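Local atomic coordinates of 6-phospho-beta-d glycosidase (Streptococcus pyogenes, PDB entry 5FOO), a protein that probably hydrolyses beta-glycosidic bonds of 6-phosphorylated glucosides, as a 6-phospho-beta-glucosidase of glycoside hydrolase family 1. Residues 243-248 and 317-323. The protein carries 1 engineered substitution. Numbering follows the deposited sequence.
Sequences FAELWN and WSPEWYY. With EDO (1,2-ethanediol), chain L; EDO (1,2-ethanediol), chain K.
The face of Phe243 receives the edge of the Tyr322 ring, whose CD2 stands 3.6 Å above the Phe243 plane and toward its rim; with centroids 4.7 Å apart and planes at 53°, this is a tilted edge-to-face pair. At the edge of Phe243, near its plane, lie Pro319 CB and Tyr323 CE2. Trp247 offers a single face to two partners: the edge of Trp317 meets its six-membered ring (planes at 64°), while the Pro319 ring lies over the pyrrole part, Pro319 CB being 3.7 Å from the five-membered-ring centroid, a CH-pi contact. In both Phe243 and Trp247, one helical turn apart, CG is anti to the backbone N, and the two rings reach the 317-323 loop side by side. Tyr323 is flanked by Ala244 CB over one face and by Glu320 CA over the opposite face.

The polar link is at the end of that tyrosine. Asn248 ND2 donates to Tyr323 OH over 3.0 Å, almost straight at 176° and in the amide plane. A second bond, from Asn248 ND2 to Ala244 O (2.7 Å), uses the other N-H of the amide, so two bonds fix the rotation of the amide. Outside the segments, Asp272 accepts hydrogen bonds from Trp317 NE1 and Tyr322 OH, and Glu171 from Trp247 NE1, satisfying these buried indole N-H groups.

Within the loop, Ser318 OG accepts from Glu320 N in an ST turn at the start of the short 3-10 segment that begins at Pro319. Helix 235-258 follows the fifth barrel strand, 218-224, and the loop follows the sixth, 293-297; their aromatic junction joins two successive beta-to-alpha excursions of the (beta/alpha)8 TIM barrel characteristic of glycoside hydrolase family 1.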
# COMPACT_ATOMS: atom_id res chain seq x y z
N PHE A 243 -3.19 -13.77 18.07
CA PHE A 243 -2.94 -14.48 16.83
C PHE A 243 -3.20 -13.56 15.64
O PHE A 243 -2.44 -13.58 14.68
CB PHE A 243 -3.64 -15.87 16.71
CG PHE A 243 -3.31 -16.55 15.40
CD1 PHE A 243 -2.14 -17.30 15.26
CD2 PHE A 243 -4.06 -16.29 14.27
CE1 PHE A 243 -1.80 -17.82 14.02
CE2 PHE A 243 -3.71 -16.84 13.01
CZ PHE A 243 -2.60 -17.59 12.89
N ALA A 244 -4.22 -12.71 15.70
CA ALA A 244 -4.48 -11.84 14.59
C ALA A 244 -3.29 -10.88 14.30
O ALA A 244 -3.03 -10.54 13.12
CB ALA A 244 -5.72 -11.06 14.79
N GLU A 245 -2.57 -10.51 15.35
CA GLU A 245 -1.35 -9.67 15.19
C GLU A 245 -0.26 -10.49 14.60
O GLU A 245 0.38 -10.03 13.66
CB GLU A 245 -0.91 -9.01 16.48
CG GLU A 245 -2.04 -8.13 16.99
CD GLU A 245 -1.68 -6.74 17.39
OE1 GLU A 245 -0.50 -6.50 17.58
OE2 GLU A 245 -2.61 -5.90 17.51
N LEU A 246 -0.08 -11.71 15.10
CA LEU A 246 0.99 -12.55 14.56
C LEU A 246 0.96 -12.68 13.05
O LEU A 246 2.02 -12.62 12.40
CB LEU A 246 1.00 -13.97 15.12
CG LEU A 246 1.52 -14.26 16.50
CD1 LEU A 246 1.27 -15.74 16.78
CD2 LEU A 246 3.01 -13.97 16.56
N TRP A 247 -0.24 -12.96 12.52
CA TRP A 247 -0.49 -13.11 11.11
C TRP A 247 -0.52 -11.76 10.38
O TRP A 247 0.23 -11.58 9.44
CB TRP A 247 -1.81 -13.91 10.85
CG TRP A 247 -2.17 -14.00 9.42
CD1 TRP A 247 -3.12 -13.24 8.79
CD2 TRP A 247 -1.65 -14.89 8.42
NE1 TRP A 247 -3.18 -13.56 7.48
CE2 TRP A 247 -2.26 -14.55 7.21
CE3 TRP A 247 -0.69 -15.91 8.41
CZ2 TRP A 247 -1.99 -15.21 6.05
CZ3 TRP A 247 -0.43 -16.56 7.26
CH2 TRP A 247 -1.06 -16.20 6.08
N ASN A 248 -1.42 -10.87 10.76
CA ASN A 248 -1.67 -9.66 9.95
C ASN A 248 -0.54 -8.62 10.03
O ASN A 248 -0.40 -7.82 9.12
CB ASN A 248 -3.02 -8.99 10.28
CG ASN A 248 -4.20 -9.90 9.96
OD1 ASN A 248 -4.57 -10.06 8.79
ND2 ASN A 248 -4.74 -10.57 10.98
N TRP A 317 -7.38 -23.89 5.27
CA TRP A 317 -6.80 -23.09 6.34
C TRP A 317 -7.11 -21.58 6.14
O TRP A 317 -7.21 -21.09 5.03
CB TRP A 317 -5.28 -23.33 6.48
CG TRP A 317 -4.71 -22.72 7.76
CD1 TRP A 317 -4.67 -23.28 8.98
CD2 TRP A 317 -4.14 -21.40 7.90
NE1 TRP A 317 -4.06 -22.41 9.88
CE2 TRP A 317 -3.76 -21.25 9.24
CE3 TRP A 317 -3.90 -20.35 7.03
CZ2 TRP A 317 -3.17 -20.08 9.73
CZ3 TRP A 317 -3.29 -19.16 7.55
CH2 TRP A 317 -2.94 -19.06 8.85
N SER A 318 -7.37 -20.91 7.26
CA SER A 318 -7.54 -19.48 7.31
C SER A 318 -7.06 -18.96 8.67
O SER A 318 -7.23 -19.63 9.67
CB SER A 318 -9.02 -19.08 7.11
OG SER A 318 -9.19 -17.77 7.58
N PRO A 319 -6.47 -17.74 8.72
CA PRO A 319 -6.11 -17.13 10.01
C PRO A 319 -7.33 -16.90 10.89
O PRO A 319 -7.22 -16.93 12.13
CB PRO A 319 -5.42 -15.79 9.60
CG PRO A 319 -5.90 -15.52 8.19
CD PRO A 319 -6.09 -16.91 7.57
N GLU A 320 -8.48 -16.73 10.24
CA GLU A 320 -9.78 -16.58 10.91
C GLU A 320 -10.36 -17.81 11.59
O GLU A 320 -11.43 -17.73 12.24
CB GLU A 320 -10.83 -15.94 9.96
CG GLU A 320 -10.39 -14.56 9.46
CD GLU A 320 -11.52 -13.64 9.01
OE1 GLU A 320 -12.64 -14.10 8.74
OE2 GLU A 320 -11.28 -12.42 8.88
N TRP A 321 -9.64 -18.91 11.55
CA TRP A 321 -9.87 -20.00 12.48
C TRP A 321 -9.69 -19.53 13.90
O TRP A 321 -10.25 -20.13 14.76
CB TRP A 321 -8.85 -21.14 12.33
CG TRP A 321 -8.95 -22.08 11.08
CD1 TRP A 321 -9.71 -21.91 9.98
CD2 TRP A 321 -8.21 -23.31 10.88
NE1 TRP A 321 -9.51 -22.96 9.10
CE2 TRP A 321 -8.60 -23.84 9.64
CE3 TRP A 321 -7.29 -24.02 11.66
CZ2 TRP A 321 -8.08 -25.05 9.14
CZ3 TRP A 321 -6.76 -25.20 11.15
CH2 TRP A 321 -7.14 -25.70 9.90
N TYR A 322 -8.82 -18.53 14.16
CA TYR A 322 -8.47 -18.15 15.51
C TYR A 322 -9.09 -16.84 15.99
O TYR A 322 -8.83 -16.43 17.12
CB TYR A 322 -6.94 -18.11 15.68
CG TYR A 322 -6.31 -19.43 15.39
CD1 TYR A 322 -6.45 -20.47 16.27
CD2 TYR A 322 -5.70 -19.69 14.16
CE1 TYR A 322 -5.94 -21.74 15.98
CE2 TYR A 322 -5.15 -20.93 13.86
CZ TYR A 322 -5.29 -21.97 14.77
OH TYR A 322 -4.75 -23.23 14.50
N TYR A 323 -9.88 -16.16 15.15
CA TYR A 323 -10.51 -14.91 15.56
C TYR A 323 -11.61 -14.57 14.57
O TYR A 323 -11.53 -14.98 13.46
CB TYR A 323 -9.47 -13.74 15.62
CG TYR A 323 -8.77 -13.42 14.30
CD1 TYR A 323 -9.35 -12.55 13.38
CD2 TYR A 323 -7.57 -14.05 13.94
CE1 TYR A 323 -8.75 -12.28 12.12
CE2 TYR A 323 -6.96 -13.80 12.69
CZ TYR A 323 -7.54 -12.90 11.79
OH TYR A 323 -6.94 -12.64 10.61
C1 EDO L . -14.73 -14.78 11.09
O1 EDO L . -16.15 -14.85 10.74
C2 EDO L . -14.13 -16.18 11.31
O2 EDO L . -13.21 -16.38 12.44
C1 EDO K . -14.04 -19.78 12.72
O1 EDO K . -13.29 -20.63 13.65
C2 EDO K . -13.77 -20.20 11.27
O2 EDO K . -13.85 -19.02 10.46